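Local atomic coordinates of Lmo2812 protein (Listeria monocytogenes EGD-e, PDB entry 5ZQA), a protein that is a penicillin-binding protein of the S11 peptidase family, probably a serine-type D-Ala-D-Ala carboxypeptidase that trims peptidoglycan peptides in cell-wall maintenance. Residues A[33-39]-A[50-54]; A[97-103]-A[121-125]. One frame throughout, in Å; residues are numbered along the deposited sequence.

Interaction 1: A[33-39]-A[50-54]; sequences LSANAAA and YEQNA
Ala38 and Gln52 form the hydrogen-bonded antiparallel pair between these strands: Ala38 N gives to Gln52 O at 3.0 Å, and Gln52 N returns to Ala38 O at 2.8 Å. Next along, the non-hydrogen-bonded pair Ala39–Glu51 brings the backbones closer, and Ala39 CA lies 3.1 Å from Tyr50 O in a CA-H...O contact. At the other end the pairing passes to a side chain, because Asn53 ND2 donates almost straight (167°) to Asn36 O at 2.7 Å, with that oxygen close to the Asn53 amide plane.

The amide of Gln52 works on the segment leading into the strand. With CG anti to the backbone N (chi1 176°) and the chain extended beyond it, the side chain slides past Leu33. Tyr50 OH donates to Gln52 OE1 at 2.9 Å, and one water joins that oxygen to Leu33 N. A second water accepts from Gln52 NE2 and donates to Leu33 O and Ala35 O. Leu33 CD1 packs 3.9 Å from Tyr50 CE2, while helix 258-272 touches both residues.

This is the open end of the hairpin 37-42/48-52, whose second strand edges the five-stranded sheet. On the inner flank, Asn36 and Ala37 form a classic beta bulge opposite Leu253. With OE1 held by Tyr50 and a water and NE2 by the second water, the Gln52 amide is engaged at both ends, which should fix its flip and tie the irregular entry segment to the outermost strand.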
ATOM      1  N   LEU A  33       0.994 -14.108  16.558  1.00 14.28           N
ATOM      2  CA  LEU A  33       1.078 -12.760  16.011  1.00 11.32           C
ATOM      3  C   LEU A  33       0.081 -11.851  16.685  1.00 13.22           C
ATOM      4  O   LEU A  33      -0.935 -12.318  17.205  1.00 13.75           O
ATOM      5  CB  LEU A  33       0.804 -12.768  14.502  1.00 11.97           C
ATOM      6  CG  LEU A  33       1.611 -13.771  13.669  1.00 14.54           C
ATOM      7  CD1 LEU A  33       1.197 -13.719  12.209  1.00 13.81           C
ATOM      8  CD2 LEU A  33       3.100 -13.503  13.802  1.00 15.84           C
ATOM      9  N   SER A  34       0.349 -10.549  16.655  1.00 12.63           N
ATOM     10  CA  SER A  34      -0.628  -9.571  17.120  1.00 11.60           C
ATOM     11  C   SER A  34      -1.752  -9.431  16.111  1.00 11.95           C
ATOM     12  O   SER A  34      -2.921  -9.296  16.473  1.00 14.52           O
ATOM     13  CB  SER A  34       0.026  -8.210  17.354  1.00 13.28           C
ATOM     14  OG  SER A  34      -0.969  -7.258  17.694  1.00 15.35           O
ATOM     15  N   ALA A  35      -1.376  -9.461  14.840  1.00 12.67           N
ATOM     16  CA  ALA A  35      -2.321  -9.309  13.741  1.00 12.64           C
ATOM     17  C   ALA A  35      -3.510 -10.242  13.865  1.00 11.96           C
ATOM     18  O   ALA A  35      -3.351 -11.414  14.199  1.00 14.51           O
ATOM     19  CB  ALA A  35      -1.618  -9.567  12.424  1.00 12.28           C
ATOM     20  N   ASN A  36      -4.697  -9.732  13.567  1.00 11.52           N
ATOM     21  CA  ASN A  36      -5.875 -10.586  13.544  1.00 13.92           C
ATOM     22  C   ASN A  36      -6.030 -11.349  12.230  1.00 13.72           C
ATOM     23  O   ASN A  36      -6.682 -12.391  12.197  1.00 18.80           O
ATOM     24  CB  ASN A  36      -7.109  -9.751  13.861  1.00 15.04           C
ATOM     25  CG  ASN A  36      -7.176  -9.400  15.341  1.00 25.47           C
ATOM     26  OD1 ASN A  36      -7.015 -10.277  16.193  1.00 30.29           O
ATOM     27  ND2 ASN A  36      -7.373  -8.122  15.654  1.00 29.10           N
ATOM     28  N   ALA A  37      -5.403 -10.861  11.163  1.00  9.00           N
ATOM     29  CA  ALA A  37      -5.291 -11.628   9.921  1.00 10.48           C
ATOM     30  C   ALA A  37      -3.882 -11.456   9.391  1.00  9.37           C
ATOM     31  O   ALA A  37      -3.345 -10.347   9.406  1.00  9.63           O
ATOM     32  CB  ALA A  37      -6.306 -11.172   8.884  1.00 10.85           C
ATOM     33  N   ALA A  38      -3.270 -12.544   8.951  1.00  8.95           N
ATOM     34  CA  ALA A  38      -1.894 -12.469   8.483  1.00  8.16           C
ATOM     35  C   ALA A  38      -1.568 -13.606   7.550  1.00  9.65           C
ATOM     36  O   ALA A  38      -2.183 -14.672   7.612  1.00 11.33           O
ATOM     37  CB  ALA A  38      -0.943 -12.472   9.648  1.00 10.07           C
ATOM     38  N   ALA A  39      -0.583 -13.383   6.691  1.00  8.07           N
ATOM     39  CA  ALA A  39      -0.157 -14.417   5.763  1.00  9.41           C
ATOM     40  C   ALA A  39       1.183 -14.062   5.150  1.00  7.70           C
ATOM     41  O   ALA A  39       1.600 -12.899   5.160  1.00  9.05           O
ATOM     42  CB  ALA A  39      -1.214 -14.627   4.659  1.00 11.05           C
ATOM     43  N   TYR A  50       2.227 -19.349   5.205  1.00 11.24           N
ATOM     44  CA  TYR A  50       1.500 -19.227   6.458  1.00 11.47           C
ATOM     45  C   TYR A  50       0.228 -18.454   6.190  1.00 11.42           C
ATOM     46  O   TYR A  50       0.258 -17.467   5.459  1.00 10.17           O
ATOM     47  CB  TYR A  50       2.324 -18.515   7.538  1.00 13.09           C
ATOM     48  CG  TYR A  50       1.569 -18.329   8.833  1.00 13.72           C
ATOM     49  CD1 TYR A  50       1.508 -19.346   9.776  1.00 16.16           C
ATOM     50  CD2 TYR A  50       0.891 -17.152   9.097  1.00 12.18           C
ATOM     51  CE1 TYR A  50       0.803 -19.182  10.958  1.00 16.62           C
ATOM     52  CE2 TYR A  50       0.179 -16.973  10.279  1.00 15.19           C
ATOM     53  CZ  TYR A  50       0.142 -17.995  11.201  1.00 16.45           C
ATOM     54  OH  TYR A  50      -0.562 -17.834  12.378  1.00 19.28           O
ATOM     55  N   GLU A  51      -0.884 -18.903   6.769  1.00 13.24           N
ATOM     56  CA  GLU A  51      -2.143 -18.177   6.673  1.00 11.75           C
ATOM     57  C   GLU A  51      -2.910 -18.214   7.986  1.00 12.81           C
ATOM     58  O   GLU A  51      -3.042 -19.260   8.624  1.00 14.48           O
ATOM     59  CB  GLU A  51      -3.024 -18.741   5.551  1.00 14.29           C
ATOM     60  CG  GLU A  51      -2.664 -18.224   4.165  1.00 13.33           C
ATOM     61  CD  GLU A  51      -3.618 -18.702   3.073  1.00 17.93           C
ATOM     62  OE1 GLU A  51      -4.085 -19.862   3.131  1.00 19.09           O
ATOM     63  OE2 GLU A  51      -3.903 -17.916   2.150  1.00 16.97           O
ATOM     64  N   GLN A  52      -3.424 -17.057   8.371  1.00 12.08           N
ATOM     65  CA  GLN A  52      -4.278 -16.925   9.540  1.00 15.38           C
ATOM     66  C   GLN A  52      -5.415 -15.979   9.199  1.00 12.67           C
ATOM     67  O   GLN A  52      -5.167 -14.805   8.935  1.00 12.07           O
ATOM     68  CB  GLN A  52      -3.476 -16.407  10.733  1.00 16.78           C
ATOM     69  CG  GLN A  52      -4.292 -16.153  11.984  1.00 20.31           C
ATOM     70  CD  GLN A  52      -3.458 -15.548  13.102  1.00 28.24           C
ATOM     71  OE1 GLN A  52      -2.223 -15.545  13.046  1.00 24.30           O
ATOM     72  NE2 GLN A  52      -4.131 -15.034  14.127  1.00 32.45           N
ATOM     73  N   ASN A  53      -6.646 -16.490   9.166  1.00 12.93           N
ATOM     74  CA  ASN A  53      -7.807 -15.686   8.771  1.00 12.17           C
ATOM     75  C   ASN A  53      -7.620 -15.068   7.390  1.00 12.10           C
ATOM     76  O   ASN A  53      -7.983 -13.918   7.165  1.00 12.17           O
ATOM     77  CB  ASN A  53      -8.088 -14.584   9.808  1.00 13.71           C
ATOM     78  CG  ASN A  53      -8.671 -15.130  11.091  1.00 18.46           C
ATOM     79  OD1 ASN A  53      -9.333 -16.167  11.088  1.00 20.42           O
ATOM     80  ND2 ASN A  53      -8.436 -14.431  12.196  1.00 23.90           N
ATOM     81  N   ALA A  54      -7.077 -15.853   6.463  1.00 11.25           N
ATOM     82  CA  ALA A  54      -6.706 -15.346   5.141  1.00 13.53           C
ATOM     83  C   ALA A  54      -7.906 -15.035   4.250  1.00 13.13           C
ATOM     84  O   ALA A  54      -7.762 -14.364   3.219  1.00 15.37           O
ATOM     85  CB  ALA A  54      -5.800 -16.348   4.451  1.00 14.53           C
TER
HETATM   86  O   HOH W   1      -1.212 -15.839  15.753  1.00 22.48           O
HETATM   87  O   HOH W   2      -3.505 -13.133  16.162  1.00 23.64           O

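Interaction 2: A[97-103]-A[121-125]; sequences AVSLYAI and MSAND
The two carboxylate oxygens of Asp125 each accept one N-H from the start of helix 100-104: OD1 takes Leu100 N at 2.8 Å on its syn side, a little (16°) out of the carboxylate plane, and OD2 uses its syn lone pair for Tyr101 N at 3.0 Å. Asp125 CG sits between its backbone N and carbonyl carbon (chi1 51°), which turns the group toward these two amides. Ser99 CB packs against the same carboxylate, 3.5 Å from OD2. The second flat group, the Asn124 amide, sends ND2 to a lone pair of Val98 O at 2.9 Å, the oxygen lying tilted from the amide plane. Asn124 N reaches that oxygen too, from above the carbonyl plane, and a water spans Asn124 ND2 and Val98 N.

Ser99 is the N-cap of helix 100-104, its OG accepting from Ala102 N, so the side chains of Ser99 and Asp125 together take up three amides of the helix's first turn. Ser122 and Asn124 fit the SxN motif of penicillin-binding proteins. Ser122, predicted to be catalytic, has positive phi and hydrogen-bonds through OG to Ser62 and Lys226, while Asn124 OD1 accepts from Lys65.

Beside this polar group lies an apolar patch built on Met121, whose chain bends at chi3 (-74°). Its end meets that of Ile103 tip to tip, with CE 3.7 Å from Ile103 CD1. Leu100 crosses Met121 at about a right angle, and Val98 CG1 comes in 3.8 Å from Met121 CE. Leu100 CB also rests 3.9 Å from Ala123 CB, and Ala117 of helix 111-120 touches both side chains.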
ATOM      1  N   ALA A  97      -6.482  12.866   9.398  1.00 24.81           N
ATOM      2  CA  ALA A  97      -5.853  12.160   8.285  1.00 21.64           C
ATOM      3  C   ALA A  97      -4.475  12.735   7.958  1.00 18.70           C
ATOM      4  O   ALA A  97      -4.290  13.953   7.913  1.00 18.28           O
ATOM      5  CB  ALA A  97      -6.756  12.207   7.056  1.00 18.85           C
ATOM      6  N   VAL A  98      -3.514  11.843   7.746  1.00 16.66           N
ATOM      7  CA  VAL A  98      -2.169  12.210   7.328  1.00 13.24           C
ATOM      8  C   VAL A  98      -2.242  12.952   6.000  1.00 12.85           C
ATOM      9  O   VAL A  98      -2.947  12.534   5.080  1.00 13.82           O
ATOM     10  CB  VAL A  98      -1.267  10.969   7.193  1.00 13.86           C
ATOM     11  CG1 VAL A  98       0.062  11.318   6.552  1.00 14.47           C
ATOM     12  CG2 VAL A  98      -1.050  10.320   8.561  1.00 17.33           C
ATOM     13  N   SER A  99      -1.533  14.071   5.915  1.00 15.38           N
ATOM     14  CA  SER A  99      -1.570  14.842   4.692  1.00 14.74           C
ATOM     15  C   SER A  99      -0.258  15.551   4.406  1.00 14.39           C
ATOM     16  O   SER A  99       0.486  15.965   5.310  1.00 14.17           O
ATOM     17  CB  SER A  99      -2.722  15.849   4.732  1.00 21.21           C
ATOM     18  OG  SER A  99      -2.319  17.084   5.280  1.00 19.22           O
ATOM     19  N   LEU A 100       0.019  15.671   3.115  1.00 10.72           N
ATOM     20  CA  LEU A 100       1.215  16.341   2.651  1.00 10.33           C
ATOM     21  C   LEU A 100       1.104  17.833   2.910  1.00 13.46           C
ATOM     22  O   LEU A 100       2.090  18.477   3.270  1.00 11.88           O
ATOM     23  CB  LEU A 100       1.427  16.061   1.156  1.00 10.91           C
ATOM     24  CG  LEU A 100       2.641  16.704   0.484  1.00  9.69           C
ATOM     25  CD1 LEU A 100       3.937  16.310   1.184  1.00 10.37           C
ATOM     26  CD2 LEU A 100       2.699  16.339  -0.993  1.00  9.56           C
ATOM     27  N   TYR A 101      -0.091  18.386   2.725  1.00 11.51           N
ATOM     28  CA  TYR A 101      -0.257  19.825   2.911  1.00 11.39           C
ATOM     29  C   TYR A 101       0.020  20.236   4.352  1.00 15.18           C
ATOM     30  O   TYR A 101       0.636  21.273   4.586  1.00 14.89           O
ATOM     31  CB  TYR A 101      -1.659  20.276   2.503  1.00 11.00           C
ATOM     32  CG  TYR A 101      -1.833  21.769   2.605  1.00 13.04           C
ATOM     33  CD1 TYR A 101      -1.397  22.602   1.595  1.00 13.08           C
ATOM     34  CD2 TYR A 101      -2.407  22.340   3.730  1.00 14.87           C
ATOM     35  CE1 TYR A 101      -1.540  23.974   1.685  1.00 16.01           C
ATOM     36  CE2 TYR A 101      -2.566  23.706   3.828  1.00 17.09           C
ATOM     37  CZ  TYR A 101      -2.126  24.515   2.806  1.00 17.22           C
ATOM     38  OH  TYR A 101      -2.270  25.885   2.896  1.00 21.72           O
ATOM     39  N   ALA A 102      -0.423  19.425   5.310  1.00 13.89           N
ATOM     40  CA  ALA A 102      -0.306  19.806   6.722  1.00 13.96           C
ATOM     41  C   ALA A 102       1.139  20.048   7.115  1.00 16.99           C
ATOM     42  O   ALA A 102       1.426  20.982   7.860  1.00 20.38           O
ATOM     43  CB  ALA A 102      -0.932  18.744   7.622  1.00 16.94           C
ATOM     44  N   ILE A 103       2.061  19.241   6.601  1.00 16.61           N
ATOM     45  CA  ILE A 103       3.453  19.382   7.017  1.00 16.58           C
ATOM     46  C   ILE A 103       4.301  20.263   6.090  1.00 19.61           C
ATOM     47  O   ILE A 103       5.446  20.571   6.419  1.00 23.65           O
ATOM     48  CB  ILE A 103       4.142  18.002   7.158  1.00 21.71           C
ATOM     49  CG1 ILE A 103       4.242  17.296   5.809  1.00 21.74           C
ATOM     50  CG2 ILE A 103       3.390  17.129   8.171  1.00 22.80           C
ATOM     51  CD1 ILE A 103       5.146  16.069   5.822  1.00 24.18           C
ATOM     52  N   MET A 121       5.011   8.519   2.870  1.00 10.83           N
ATOM     53  CA  MET A 121       4.460   9.017   4.135  1.00 12.80           C
ATOM     54  C   MET A 121       2.962   8.782   4.281  1.00 11.13           C
ATOM     55  O   MET A 121       2.367   9.188   5.280  1.00 12.71           O
ATOM     56  CB  MET A 121       4.753  10.518   4.298  1.00 14.17           C
ATOM     57  CG  MET A 121       4.049  11.423   3.282  1.00 12.58           C
ATOM     58  SD  MET A 121       4.130  13.168   3.715  1.00 16.04           S
ATOM     59  CE  MET A 121       2.954  13.237   5.068  1.00 15.34           C
ATOM     60  N   SER A 122       2.362   8.138   3.282  1.00  9.94           N
ATOM     61  CA  SER A 122       0.943   7.786   3.299  1.00 10.16           C
ATOM     62  C   SER A 122       0.074   9.046   3.269  1.00 12.10           C
ATOM     63  O   SER A 122      -0.898   9.173   4.010  1.00 10.94           O
ATOM     64  CB  SER A 122       0.619   6.925   4.520  1.00 13.55           C
ATOM     65  OG  SER A 122      -0.439   6.029   4.222  1.00 13.30           O
ATOM     66  N   ALA A 123       0.433   9.979   2.396  1.00  9.44           N
ATOM     67  CA  ALA A 123      -0.303  11.239   2.293  1.00  9.01           C
ATOM     68  C   ALA A 123      -1.656  11.035   1.605  1.00  9.15           C
ATOM     69  O   ALA A 123      -1.730  10.731   0.405  1.00  9.39           O
ATOM     70  CB  ALA A 123       0.536  12.277   1.541  1.00 10.85           C
ATOM     71  N   ASN A 124      -2.731  11.210   2.361  1.00  9.61           N
ATOM     72  CA  ASN A 124      -4.077  10.990   1.839  1.00  9.38           C
ATOM     73  C   ASN A 124      -4.486  12.007   0.791  1.00  7.56           C
ATOM     74  O   ASN A 124      -5.143  11.661  -0.193  1.00  9.53           O
ATOM     75  CB  ASN A 124      -5.099  11.014   2.977  1.00  8.66           C
ATOM     76  CG  ASN A 124      -4.966   9.831   3.873  1.00 10.21           C
ATOM     77  OD1 ASN A 124      -5.316   8.723   3.487  1.00 11.41           O
ATOM     78  ND2 ASN A 124      -4.451  10.046   5.081  1.00 13.59           N
ATOM     79  N   ASP A 125      -4.113  13.269   1.002  1.00  8.63           N
ATOM     80  CA  ASP A 125      -4.461  14.288   0.033  1.00  9.03           C
ATOM     81  C   ASP A 125      -3.747  14.046  -1.304  1.00  7.04           C
ATOM     82  O   ASP A 125      -4.349  14.229  -2.362  1.00  9.81           O
ATOM     83  CB  ASP A 125      -4.182  15.703   0.578  1.00 10.70           C
ATOM     84  CG  ASP A 125      -2.773  15.889   1.153  1.00 11.73           C
ATOM     85  OD1 ASP A 125      -2.007  14.920   1.310  1.00 10.98           O
ATOM     86  OD2 ASP A 125      -2.441  17.059   1.478  1.00 12.08           O
TER
HETATM   87  O   HOH W   3      -4.251   8.824   7.783  1.00 23.14           O

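Interactions 1 and 2 lie on opposite sides of the chain's centre, 29 Å apart between centres and about 17 Å between nearest atoms, so the two do not touch. Interaction 2 supplies Ser122 and Asn124 to the predicted active site, their side chains about 3 Å (nearest atoms) from those of Lys226 and Lys65 respectively. Interaction 1 lies away from the annotated sites, at the edge of the sheet that also carries Lys226 on its far outermost strand, 222-230; a bound magnesium ion is about 6 Å from the side chain of Asn36. Along the chain, 33-39/50-54 closes before 97-103/121-125 opens, with Ser62 and Lys65 between.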